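FAD-binding oxidoreductase (Gulosibacter chungangensis, PDB 7PBG) acts as a 4-ethylphenol oxidase, a flavoenzyme with covalently bound FAD that probably dehydrogenates 4-alkylphenols to products such as 4-vinylphenol. Local coordinates at residues Thr5-Asp8 / Gly9-Ala12; Glu65-Gln68 / Val69-Ile73; Pro128-Asp131 / Tyr132-Tyr136; Ser202-Trp205 / His206-Pro209; Pro214-Glu217 / Gly218-Glu221. All coordinates share one frame; numbering follows the deposited sequence.

Contact 1 (Thr5-Asp8 / Gly9-Ala12); sequences TLPD and GVSA
Pro7 and Val10 close a type II beta turn with Asp8 and Gly9 at its corners, an example of a tight reversal that delivers the chain to the start of a helix, here 12-26. The backbone bond that defines the turn runs from Val10 N to Pro7 O, 3.0 Å long with an N-H...O angle of 151°, the donor tilted out of the carbonyl plane. Gly9 takes the positive phi (87°) expected at the second corner, where a beta carbon would collide with Asp8 O.

Apolar packing flanks the turn. The Pro7 ring and the Val10 side chain cross obliquely, CG of the proline lying 3.8 Å from CB of Val10 and equally near its CG2. With CG1 of Val10 anti to the backbone N (chi1 175°), CG2 is the branch set beside that N and so against the proline. Phe15 of helix 12-26 touches Leu6, Pro7 and Val10.

Polar capping marks the start of the helix. Ser11 is the N-cap, its OG capping a backbone N just beyond, while its own N bonds to Gln14 OE1, consistent with a capping box. Leu6 spans the mouth of the turn to meet this first helical turn: its CD1 lies 3.7 Å from Val10 O, 3.6 Å from Ala12 N and 4.1 Å from Ala12 CB.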
loop_
_atom_site.group_PDB
_atom_site.type_symbol
_atom_site.label_atom_id
_atom_site.label_comp_id
_atom_site.label_asym_id
_atom_site.label_seq_id
_atom_site.Cartn_x
_atom_site.Cartn_y
_atom_site.Cartn_z
ATOM N N THR A 5 35.132 14.415 -12.009
ATOM C CA THR A 5 34.362 15.282 -11.096
ATOM C C THR A 5 34.701 14.811 -9.678
ATOM O O THR A 5 35.167 13.637 -9.516
ATOM C CB THR A 5 32.841 15.233 -11.348
ATOM O OG1 THR A 5 32.403 13.893 -11.147
ATOM C CG2 THR A 5 32.402 15.697 -12.718
ATOM N N LEU A 6 34.526 15.675 -8.699
ATOM C CA LEU A 6 34.650 15.301 -7.280
ATOM C C LEU A 6 33.472 15.873 -6.524
ATOM O O LEU A 6 33.008 16.962 -6.832
ATOM C CB LEU A 6 35.924 15.864 -6.647
ATOM C CG LEU A 6 37.232 15.190 -7.043
ATOM C CD1 LEU A 6 38.381 15.918 -6.364
ATOM C CD2 LEU A 6 37.236 13.728 -6.680
ATOM N N PRO A 7 33.068 15.173 -5.445
ATOM C CA PRO A 7 32.033 15.696 -4.569
ATOM C C PRO A 7 32.614 16.889 -3.796
ATOM O O PRO A 7 33.751 16.796 -3.306
ATOM C CB PRO A 7 31.648 14.497 -3.686
ATOM C CG PRO A 7 32.783 13.499 -3.795
ATOM C CD PRO A 7 33.580 13.859 -5.034
ATOM N N ASP A 8 31.842 17.976 -3.714
ATOM C CA ASP A 8 32.135 19.107 -2.789
ATOM C C ASP A 8 32.584 18.567 -1.420
ATOM O O ASP A 8 31.926 17.655 -0.873
ATOM C CB ASP A 8 30.922 20.018 -2.644
ATOM C CG ASP A 8 30.635 20.826 -3.890
ATOM O OD1 ASP A 8 31.488 20.827 -4.797
ATOM O OD2 ASP A 8 29.564 21.457 -3.939
ATOM N N GLY A 9 33.682 19.090 -0.868
ATOM C CA GLY A 9 34.178 18.693 0.460
ATOM C C GLY A 9 35.104 17.486 0.443
ATOM O O GLY A 9 35.638 17.146 1.505
ATOM N N VAL A 10 35.309 16.834 -0.702
ATOM C CA VAL A 10 36.191 15.640 -0.801
ATOM C C VAL A 10 37.314 16.004 -1.777
ATOM O O VAL A 10 37.053 16.279 -2.957
ATOM C CB VAL A 10 35.444 14.378 -1.267
ATOM C CG1 VAL A 10 36.402 13.216 -1.467
ATOM C CG2 VAL A 10 34.306 14.012 -0.312
ATOM N N SER A 11 38.530 15.979 -1.273
ATOM C CA SER A 11 39.747 16.329 -2.020
ATOM C C SER A 11 40.106 15.147 -2.930
ATOM O O SER A 11 39.593 14.000 -2.711
ATOM C CB SER A 11 40.841 16.614 -1.038
ATOM O OG SER A 11 41.400 15.403 -0.523
ATOM N N ALA A 12 40.928 15.385 -3.947
ATOM C CA ALA A 12 41.421 14.286 -4.808
ATOM C C ALA A 12 42.144 13.221 -3.976
ATOM O O ALA A 12 42.064 12.013 -4.308
ATOM C CB ALA A 12 42.289 14.830 -5.918
#

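Contact 2 (Glu65-Gln68 / Val69-Ile73); sequences EDVQ and VIVRI
Gln68 and Arg72, one helical turn apart, lie side by side and point the same way, illustrating how a long, extended side chain can lie alongside its i-4 neighbour. Gln68 CB sits over one face of the Arg72 guanidinium, 3.7 Å above its plane and displaced toward the rim, while the amide and guanidinium planes are turned 54° apart. Gln68 NE2 and Arg72 NH2 come within 3.2 Å, but both are donors and no hydrogen bond joins them; NE2 instead bonds to the backbone O of Gly189. The aliphatic stem of Arg72 also follows the backbone, its CG 3.3 Å from Gln68 O.

Backbone hydrogen bonds are regular i to i+4 links: Val69 N to Glu65 O, Ile70 N to Asp66 O, Val71 N to Val67 O and Arg72 N to Gln68 O. The Ile70 bond is the straightest of the four, at 168°.

Branched side chains press on the carbonyls of the preceding turn. Val69 places CG1 between its backbone N and carbonyl carbon (chi1 60°), which brings that methyl to 3.1 Å from Asp66 O; Val71 CG2 approaches Val67 O at 3.2 Å. Val67 and Val71 also touch Val185 and Ile227 on strands 179-186 and 226-237. The result is an amphipathic alpha helix, 64-77, laid against beta strands in the PCMH-type FAD-binding domain.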
loop_
_atom_site.group_PDB
_atom_site.type_symbol
_atom_site.label_atom_id
_atom_site.label_comp_id
_atom_site.label_asym_id
_atom_site.label_seq_id
_atom_site.Cartn_x
_atom_site.Cartn_y
_atom_site.Cartn_z
ATOM N N GLU A 65 26.744 -8.105 0.186
ATOM C CA GLU A 65 27.942 -7.835 1.024
ATOM C C GLU A 65 28.776 -6.713 0.388
ATOM O O GLU A 65 29.313 -5.847 1.131
ATOM C CB GLU A 65 28.770 -9.105 1.208
ATOM C CG GLU A 65 29.922 -8.902 2.176
ATOM C CD GLU A 65 30.653 -10.182 2.563
ATOM O OE1 GLU A 65 30.243 -11.270 2.101
ATOM O OE2 GLU A 65 31.618 -10.088 3.342
ATOM N N ASP A 66 28.974 -6.766 -0.924
ATOM C CA ASP A 66 29.747 -5.717 -1.650
ATOM C C ASP A 66 29.062 -4.372 -1.372
ATOM O O ASP A 66 29.721 -3.399 -1.037
ATOM C CB ASP A 66 29.815 -5.943 -3.151
ATOM C CG ASP A 66 30.820 -6.999 -3.588
ATOM O OD1 ASP A 66 31.485 -7.600 -2.717
ATOM O OD2 ASP A 66 30.946 -7.186 -4.804
ATOM N N VAL A 67 27.760 -4.296 -1.577
ATOM C CA VAL A 67 27.008 -3.038 -1.263
ATOM C C VAL A 67 27.302 -2.586 0.175
ATOM O O VAL A 67 27.577 -1.370 0.404
ATOM C CB VAL A 67 25.501 -3.184 -1.548
ATOM C CG1 VAL A 67 24.769 -1.909 -1.160
ATOM C CG2 VAL A 67 25.264 -3.475 -2.996
ATOM N N GLN A 68 27.249 -3.485 1.157
ATOM C CA GLN A 68 27.498 -3.092 2.570
ATOM C C GLN A 68 28.891 -2.464 2.711
ATOM O O GLN A 68 29.021 -1.465 3.408
ATOM C CB GLN A 68 27.402 -4.272 3.524
ATOM C CG GLN A 68 26.054 -4.957 3.465
ATOM C CD GLN A 68 26.052 -6.134 4.402
ATOM O OE1 GLN A 68 26.274 -7.266 3.966
ATOM N NE2 GLN A 68 25.901 -5.855 5.697
ATOM N N VAL A 69 29.908 -3.106 2.157
ATOM C CA VAL A 69 31.308 -2.643 2.345
ATOM C C VAL A 69 31.469 -1.318 1.623
ATOM O O VAL A 69 32.148 -0.436 2.181
ATOM C CB VAL A 69 32.385 -3.671 1.934
ATOM C CG1 VAL A 69 32.317 -4.081 0.502
ATOM C CG2 VAL A 69 33.797 -3.169 2.251
ATOM N N ILE A 70 30.872 -1.143 0.443
ATOM C CA ILE A 70 30.928 0.174 -0.280
ATOM C C ILE A 70 30.291 1.277 0.583
ATOM O O ILE A 70 30.842 2.407 0.693
ATOM C CB ILE A 70 30.251 0.083 -1.659
ATOM C CG1 ILE A 70 31.058 -0.808 -2.613
ATOM C CG2 ILE A 70 29.983 1.456 -2.265
ATOM C CD1 ILE A 70 30.212 -1.422 -3.718
ATOM N N VAL A 71 29.152 0.986 1.187
ATOM C CA VAL A 71 28.441 2.000 2.015
ATOM C C VAL A 71 29.307 2.379 3.232
ATOM O O VAL A 71 29.333 3.574 3.607
ATOM C CB VAL A 71 27.072 1.449 2.424
ATOM C CG1 VAL A 71 26.462 2.333 3.505
ATOM C CG2 VAL A 71 26.148 1.379 1.218
ATOM N N ARG A 72 29.951 1.395 3.856
ATOM C CA ARG A 72 30.791 1.641 5.054
ATOM C C ARG A 72 31.934 2.562 4.652
ATOM O O ARG A 72 32.191 3.539 5.380
ATOM C CB ARG A 72 31.299 0.338 5.653
ATOM C CG ARG A 72 30.194 -0.458 6.326
ATOM C CD ARG A 72 30.679 -1.847 6.669
ATOM N NE ARG A 72 29.568 -2.660 7.130
ATOM C CZ ARG A 72 29.404 -3.950 6.864
ATOM N NH1 ARG A 72 30.244 -4.599 6.078
ATOM N NH2 ARG A 72 28.350 -4.571 7.350
ATOM N N ILE A 73 32.611 2.227 3.557
ATOM C CA ILE A 73 33.729 3.059 3.031
ATOM C C ILE A 73 33.187 4.458 2.744
ATOM O O ILE A 73 33.875 5.451 3.047
ATOM C CB ILE A 73 34.405 2.412 1.811
ATOM C CG1 ILE A 73 35.118 1.123 2.209
ATOM C CG2 ILE A 73 35.351 3.392 1.129
ATOM C CD1 ILE A 73 35.402 0.197 1.052
#

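Contact 3 (Pro128-Asp131 / Tyr132-Tyr136); sequences PGVD and YKTLY
Asp131 O accepts from Leu135 N over 3.0 Å, nearly in line with its C=O bond, in an i to i+4 link at the start of helix 132-142. Val130 and Asp131 themselves are extended, and the chain turns helical at Tyr132, so the change from loop to helix falls exactly between the two segments.

The carboxylate of Asp131 works on the same first turn. A chi1 of 57° folds CG into the space between its own backbone N and carbonyl carbon, and OD1 then receives Thr134 N at 2.8 Å with an N-H...O angle of 158°. This is a helix N-cap. Replacing Asp131 by an alanine would probably leave Thr134 N without its capping acceptor and the first turn less firmly held. The side chains of Asp131 and Thr134 cross at about a right angle. A water joins loop and helix beside the cap: it donates to Gly129 O and to Thr134 OG1, the latter at 2.7 Å, and accepts from Asp131 N.

Apolar contact is carried by Val130, whose CG1 meets Leu135 CB at 3.8 Å and Thr134 CB at 4.2 Å; Val114 of strand 114-118 touches both Val130 and Leu135. The Tyr132 side chain, whose CB bond points away, packs on Asn161, a residue that binds FAD, and comes to about 5 Å from the cofactor.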
loop_
_atom_site.group_PDB
_atom_site.type_symbol
_atom_site.label_atom_id
_atom_site.label_comp_id
_atom_site.label_asym_id
_atom_site.label_seq_id
_atom_site.Cartn_x
_atom_site.Cartn_y
_atom_site.Cartn_z
ATOM N N PRO A 128 18.288 -6.469 -8.556
ATOM C CA PRO A 128 18.150 -5.192 -9.241
ATOM C C PRO A 128 18.191 -5.234 -10.775
ATOM O O PRO A 128 17.497 -4.499 -11.418
ATOM C CB PRO A 128 19.310 -4.367 -8.669
ATOM C CG PRO A 128 19.539 -4.959 -7.314
ATOM C CD PRO A 128 19.271 -6.447 -7.450
ATOM N N GLY A 129 19.040 -6.078 -11.365
ATOM C CA GLY A 129 19.310 -6.017 -12.795
ATOM C C GLY A 129 18.279 -6.750 -13.625
ATOM O O GLY A 129 18.407 -6.731 -14.881
ATOM N N VAL A 130 17.282 -7.376 -12.993
ATOM C CA VAL A 130 16.226 -8.061 -13.784
ATOM C C VAL A 130 15.325 -7.008 -14.434
ATOM O O VAL A 130 14.700 -6.187 -13.718
ATOM C CB VAL A 130 15.355 -9.004 -12.950
ATOM C CG1 VAL A 130 14.292 -9.662 -13.816
ATOM C CG2 VAL A 130 16.179 -10.063 -12.209
ATOM N N ASP A 131 15.257 -7.026 -15.761
ATOM C CA ASP A 131 14.410 -6.109 -16.545
ATOM C C ASP A 131 13.140 -6.858 -16.911
ATOM O O ASP A 131 13.031 -8.062 -16.651
ATOM C CB ASP A 131 15.105 -5.472 -17.751
ATOM C CG ASP A 131 15.699 -6.420 -18.762
ATOM O OD1 ASP A 131 15.344 -7.618 -18.741
ATOM O OD2 ASP A 131 16.461 -5.934 -19.609
ATOM N N TYR A 132 12.196 -6.125 -17.479
ATOM C CA TYR A 132 10.876 -6.718 -17.785
ATOM C C TYR A 132 11.102 -7.819 -18.800
ATOM O O TYR A 132 10.445 -8.864 -18.719
ATOM C CB TYR A 132 9.936 -5.648 -18.304
ATOM C CG TYR A 132 9.515 -4.666 -17.246
ATOM C CD1 TYR A 132 8.918 -5.076 -16.067
ATOM C CD2 TYR A 132 9.872 -3.342 -17.369
ATOM C CE1 TYR A 132 8.476 -4.129 -15.150
ATOM C CE2 TYR A 132 9.513 -2.405 -16.416
ATOM C CZ TYR A 132 8.875 -2.814 -15.263
ATOM O OH TYR A 132 8.476 -1.918 -14.284
ATOM N N LYS A 133 11.977 -7.596 -19.772
ATOM C CA LYS A 133 12.247 -8.640 -20.808
ATOM C C LYS A 133 12.684 -9.942 -20.123
ATOM O O LYS A 133 12.108 -11.008 -20.401
ATOM C CB LYS A 133 13.303 -8.174 -21.808
ATOM C CG LYS A 133 13.728 -9.210 -22.840
ATOM C CD LYS A 133 14.583 -8.581 -23.942
ATOM C CE LYS A 133 15.129 -9.582 -24.937
ATOM N NZ LYS A 133 16.406 -10.148 -24.448
ATOM N N THR A 134 13.672 -9.859 -19.226
ATOM C CA THR A 134 14.245 -11.034 -18.549
ATOM C C THR A 134 13.200 -11.754 -17.696
ATOM O O THR A 134 13.141 -12.993 -17.741
ATOM C CB THR A 134 15.457 -10.619 -17.719
ATOM O OG1 THR A 134 16.360 -10.120 -18.696
ATOM C CG2 THR A 134 16.042 -11.796 -16.966
ATOM N N LEU A 135 12.387 -11.006 -16.920
ATOM C CA LEU A 135 11.432 -11.657 -16.025
ATOM C C LEU A 135 10.370 -12.315 -16.893
ATOM O O LEU A 135 10.028 -13.438 -16.582
ATOM C CB LEU A 135 10.818 -10.635 -15.066
ATOM C CG LEU A 135 9.845 -11.246 -14.066
ATOM C CD1 LEU A 135 10.525 -12.257 -13.171
ATOM C CD2 LEU A 135 9.163 -10.148 -13.227
ATOM N N TYR A 136 9.983 -11.682 -18.003
ATOM C CA TYR A 136 8.982 -12.257 -18.916
ATOM C C TYR A 136 9.520 -13.586 -19.426
ATOM O O TYR A 136 8.783 -14.615 -19.388
ATOM C CB TYR A 136 8.682 -11.296 -20.043
ATOM C CG TYR A 136 7.887 -11.935 -21.133
ATOM C CD1 TYR A 136 6.563 -12.221 -20.912
ATOM C CD2 TYR A 136 8.489 -12.313 -22.316
ATOM C CE1 TYR A 136 5.804 -12.798 -21.905
ATOM C CE2 TYR A 136 7.752 -12.944 -23.299
ATOM C CZ TYR A 136 6.417 -13.207 -23.077
ATOM O OH TYR A 136 5.668 -13.823 -24.050
HETATM O O HOH W 1 17.604 -8.483 -16.980
#

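Contact 4 (Ser202-Trp205 / His206-Pro209); sequences SEAW and HLYP
Trp205 and His206, adjacent in the chain, lie side by side and stack, a compact case of neighbouring aromatic residues packing on each other where a loop turns. The five-membered ring of the indole and the imidazole form an offset stack, centroids 4.5 Å apart and planes inclined by 28°. CG of Trp205 anti to the backbone N (chi1 -168°) lays the indole alongside the imidazole, His206 CE1 hanging over the indole face 3.5 Å from Trp205 CD2, with NE2 as near to CE3. Trp205 CB makes a separate CH-pi contact, 4.1 Å from the imidazole centroid and 3° off the ring normal. His206 ND1 is bonded to the backbone O of Cys180, which helps fix the turn of the ring. An alanine in place of Trp205 would keep the CB over the ring but would probably open a gap where the indole lay against CE1 and NE2 of His206.

The backbone is just as close-knit. Ser202 OG accepts from Ala204 N at 3.0 Å, an ST turn, and Ala204 O takes two bonds, from Leu207 N at 2.9 Å, well above the carbonyl plane, and from Tyr208 N at 3.1 Å, within it.

Looser is the surround of exposed Glu203, where one water bridges Glu203 O to His206 N; another, at the indole edge, donates to Trp205 O and Tyr208 O. Tyr208 meets Tyr476 and His439 of the second subunit. The loop thus lies between the subunit interface and its own sheet, with His206 on Val125 and Leu207 on Tyr123 of strand 123-126, and Trp205 on Glu183 of strand 179-186.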
loop_
_atom_site.group_PDB
_atom_site.type_symbol
_atom_site.label_atom_id
_atom_site.label_comp_id
_atom_site.label_asym_id
_atom_site.label_seq_id
_atom_site.Cartn_x
_atom_site.Cartn_y
_atom_site.Cartn_z
ATOM N N SER A 202 10.304 -17.427 8.082
ATOM C CA SER A 202 8.999 -17.077 7.476
ATOM C C SER A 202 9.027 -17.369 6.000
ATOM O O SER A 202 9.993 -17.052 5.364
ATOM C CB SER A 202 8.567 -15.674 7.720
ATOM O OG SER A 202 7.287 -15.439 7.152
ATOM N N GLU A 203 7.965 -17.989 5.492
ATOM C CA GLU A 203 7.759 -18.153 4.050
ATOM C C GLU A 203 6.893 -17.004 3.510
ATOM O O GLU A 203 6.475 -17.083 2.328
ATOM C CB GLU A 203 7.151 -19.542 3.808
ATOM C CG GLU A 203 8.112 -20.703 4.080
ATOM C CD GLU A 203 7.534 -22.110 3.908
ATOM O OE1 GLU A 203 6.379 -22.312 4.290
ATOM O OE2 GLU A 203 8.278 -23.040 3.438
ATOM N N ALA A 204 6.515 -16.022 4.331
ATOM C CA ALA A 204 5.536 -14.977 3.943
ATOM C C ALA A 204 6.208 -13.636 3.588
ATOM O O ALA A 204 5.484 -12.659 3.347
ATOM C CB ALA A 204 4.565 -14.811 5.093
ATOM N N TRP A 205 7.539 -13.598 3.467
ATOM C CA TRP A 205 8.275 -12.355 3.121
ATOM C C TRP A 205 7.641 -11.697 1.876
ATOM O O TRP A 205 7.402 -10.489 1.885
ATOM C CB TRP A 205 9.724 -12.662 2.865
ATOM C CG TRP A 205 10.631 -11.473 2.772
ATOM C CD1 TRP A 205 10.368 -10.187 3.142
ATOM C CD2 TRP A 205 11.997 -11.501 2.354
ATOM N NE1 TRP A 205 11.485 -9.416 3.000
ATOM C CE2 TRP A 205 12.482 -10.179 2.463
ATOM C CE3 TRP A 205 12.878 -12.516 1.926
ATOM C CZ2 TRP A 205 13.807 -9.859 2.161
ATOM C CZ3 TRP A 205 14.187 -12.200 1.651
ATOM C CH2 TRP A 205 14.616 -10.872 1.699
ATOM N N HIS A 206 7.314 -12.474 0.842
ATOM C CA HIS A 206 6.770 -11.905 -0.421
ATOM C C HIS A 206 5.262 -12.104 -0.529
ATOM O O HIS A 206 4.733 -11.854 -1.603
ATOM C CB HIS A 206 7.553 -12.507 -1.634
ATOM C CG HIS A 206 9.032 -12.443 -1.406
ATOM N ND1 HIS A 206 9.679 -11.228 -1.220
ATOM C CD2 HIS A 206 9.981 -13.406 -1.302
ATOM C CE1 HIS A 206 10.969 -11.460 -1.000
ATOM N NE2 HIS A 206 11.205 -12.774 -1.085
ATOM N N LEU A 207 4.593 -12.538 0.550
ATOM C CA LEU A 207 3.149 -12.788 0.545
ATOM C C LEU A 207 2.396 -11.692 1.285
ATOM O O LEU A 207 1.357 -11.297 0.819
ATOM C CB LEU A 207 2.829 -14.125 1.216
ATOM C CG LEU A 207 3.629 -15.308 0.721
ATOM C CD1 LEU A 207 3.254 -16.550 1.503
ATOM C CD2 LEU A 207 3.385 -15.510 -0.759
ATOM N N TYR A 208 2.908 -11.244 2.413
ATOM C CA TYR A 208 2.136 -10.364 3.317
ATOM C C TYR A 208 3.001 -9.149 3.638
ATOM O O TYR A 208 4.016 -9.291 4.284
ATOM C CB TYR A 208 1.744 -11.119 4.579
ATOM C CG TYR A 208 1.020 -10.248 5.561
ATOM C CD1 TYR A 208 -0.231 -9.763 5.279
ATOM C CD2 TYR A 208 1.638 -9.841 6.731
ATOM C CE1 TYR A 208 -0.898 -8.931 6.171
ATOM C CE2 TYR A 208 0.976 -9.020 7.636
ATOM C CZ TYR A 208 -0.297 -8.574 7.363
ATOM O OH TYR A 208 -0.949 -7.716 8.236
ATOM N N PRO A 209 2.572 -7.939 3.187
ATOM C CA PRO A 209 3.297 -6.683 3.426
ATOM C C PRO A 209 2.963 -6.120 4.812
ATOM O O PRO A 209 2.232 -5.165 4.919
ATOM C CB PRO A 209 2.764 -5.784 2.316
ATOM C CG PRO A 209 1.364 -6.230 2.120
ATOM C CD PRO A 209 1.383 -7.728 2.347
HETATM O O HOH W 2 7.531 -15.226 0.488
HETATM O O HOH W 3 6.645 -9.144 4.131
#

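Contact 5 (Pro214-Glu217 / Gly218-Glu221); sequences PSIE and GLFE
Leu219 holds CG beside its backbone N (chi1 -74°) and runs on extended to CD1, which brings that methyl to 4.1 Å from Ile216 CB; Ile216 itself tucks CG1 between its own N and carbonyl carbon (chi1 62°). The two residues bracket the opening of a 3-10 helical turn, 217-220, whose signature is the i to i+3 bond. Leu219 N donates to Ile216 O at 3.0 Å and Phe220 N to Glu217 O at 3.1 Å; Glu221 N follows with Gly218 O. Both of the first two donors stand well above the carbonyl plane and so lie off the lone pairs, consistent with the tighter winding of a 3-10 turn.

Side chains lean on the same carbonyls. Leu219 CB is 3.3 Å from Ile216 O, and Phe220 CD2 comes obliquely to 3.5 Å from that oxygen. Phe220 also packs on Met182, Val184 and Leu186 of strand 179-186, about 7 Å from the bound FAD.

Glu217 runs out extended beyond CG, its CB bond pointing away from 218-221. Its buried carboxylate is well satisfied: OE1 forms a salt bridge with Arg179 NE, and OE2 accepts from Gly181 N and is hydrogen-bonded to Thr194 OG1, a setting likely to keep it ionised.

The turn also belongs to the dimer interface. Ile216 and Leu219 pack on Leu219 and Ile216 of the second subunit, and Glu221 OE2 is hydrogen-bonded to Ser215 OG of that subunit. A water links the two segments, accepting from Gly218 N at 3.0 Å and giving a weak bond to Ser215 O.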
loop_
_atom_site.group_PDB
_atom_site.type_symbol
_atom_site.label_atom_id
_atom_site.label_comp_id
_atom_site.label_asym_id
_atom_site.label_seq_id
_atom_site.Cartn_x
_atom_site.Cartn_y
_atom_site.Cartn_z
ATOM N N PRO A 214 5.215 -0.596 12.171
ATOM C CA PRO A 214 4.973 0.179 10.977
ATOM C C PRO A 214 5.354 -0.527 9.683
ATOM O O PRO A 214 6.291 -1.334 9.611
ATOM C CB PRO A 214 5.785 1.454 11.175
ATOM C CG PRO A 214 6.835 1.107 12.176
ATOM C CD PRO A 214 6.256 -0.008 13.027
ATOM N N SER A 215 4.606 -0.202 8.651
ATOM C CA SER A 215 4.864 -0.677 7.274
ATOM C C SER A 215 5.805 0.328 6.622
ATOM O O SER A 215 5.376 1.497 6.450
ATOM C CB SER A 215 3.574 -0.832 6.506
ATOM O OG SER A 215 2.855 -1.972 6.967
ATOM N N ILE A 216 7.050 -0.075 6.329
ATOM C CA ILE A 216 8.093 0.923 5.940
ATOM C C ILE A 216 8.603 0.699 4.505
ATOM O O ILE A 216 9.480 1.439 4.096
ATOM C CB ILE A 216 9.256 0.919 6.944
ATOM C CG1 ILE A 216 9.974 -0.430 6.998
ATOM C CG2 ILE A 216 8.732 1.358 8.296
ATOM C CD1 ILE A 216 11.230 -0.431 7.843
ATOM N N GLU A 217 8.044 -0.213 3.714
ATOM C CA GLU A 217 8.561 -0.334 2.312
ATOM C C GLU A 217 8.320 0.977 1.542
ATOM O O GLU A 217 9.141 1.291 0.646
ATOM C CB GLU A 217 7.908 -1.480 1.549
ATOM C CG GLU A 217 8.473 -2.825 1.978
ATOM C CD GLU A 217 7.892 -4.066 1.332
ATOM O OE1 GLU A 217 7.152 -3.940 0.295
ATOM O OE2 GLU A 217 8.250 -5.170 1.815
ATOM N N GLY A 218 7.238 1.710 1.845
ATOM C CA GLY A 218 6.938 2.989 1.197
ATOM C C GLY A 218 7.992 4.035 1.502
ATOM O O GLY A 218 8.132 4.994 0.690
ATOM N N LEU A 219 8.764 3.889 2.598
ATOM C CA LEU A 219 9.865 4.844 2.880
ATOM C C LEU A 219 10.930 4.771 1.794
ATOM O O LEU A 219 11.655 5.744 1.628
ATOM C CB LEU A 219 10.546 4.516 4.196
ATOM C CG LEU A 219 9.791 4.848 5.459
ATOM C CD1 LEU A 219 10.764 4.735 6.620
ATOM C CD2 LEU A 219 9.204 6.227 5.368
ATOM N N PHE A 220 11.073 3.641 1.120
ATOM C CA PHE A 220 12.163 3.458 0.130
ATOM C C PHE A 220 11.700 3.882 -1.268
ATOM O O PHE A 220 12.442 3.614 -2.253
ATOM C CB PHE A 220 12.669 2.019 0.179
ATOM C CG PHE A 220 13.235 1.689 1.527
ATOM C CD1 PHE A 220 14.385 2.304 1.992
ATOM C CD2 PHE A 220 12.508 0.890 2.398
ATOM C CE1 PHE A 220 14.845 2.049 3.272
ATOM C CE2 PHE A 220 13.007 0.584 3.651
ATOM C CZ PHE A 220 14.156 1.192 4.106
ATOM N N GLU A 221 10.526 4.492 -1.420
ATOM C CA GLU A 221 10.097 4.960 -2.752
ATOM C C GLU A 221 10.479 6.429 -2.950
ATOM O O GLU A 221 10.182 7.290 -2.076
ATOM C CB GLU A 221 8.645 4.572 -3.033
ATOM C CG GLU A 221 7.630 5.490 -2.480
ATOM C CD GLU A 221 6.268 5.191 -3.091
ATOM O OE1 GLU A 221 6.041 4.023 -3.475
ATOM O OE2 GLU A 221 5.515 6.136 -3.266
HETATM O O HOH W 4 4.756 1.492 3.522
#

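How the contacts relate
The five contacts follow one another in series along the chain. Contact 1 leads into helix 12-26, which packs on the helix of contact 2; the centres of contacts 1 and 2 are 20 Å apart. Strand 179-186 is a common floor, touched by side chains of contacts 2, 4 and 5, and strand 123-126 is shared by contacts 3 and 4. Contacts 4 and 5, centres 15 Å apart, touch directly, with Pro209 O 3.8 Å from Ser215 OG. Side chains of contacts 2, 3 and 5 lie about 5 to 8 Å from FAD and flank its site, while the loop between strands 191-193 and 226-237, carrying contacts 4 and 5, contributes to the subunit interface.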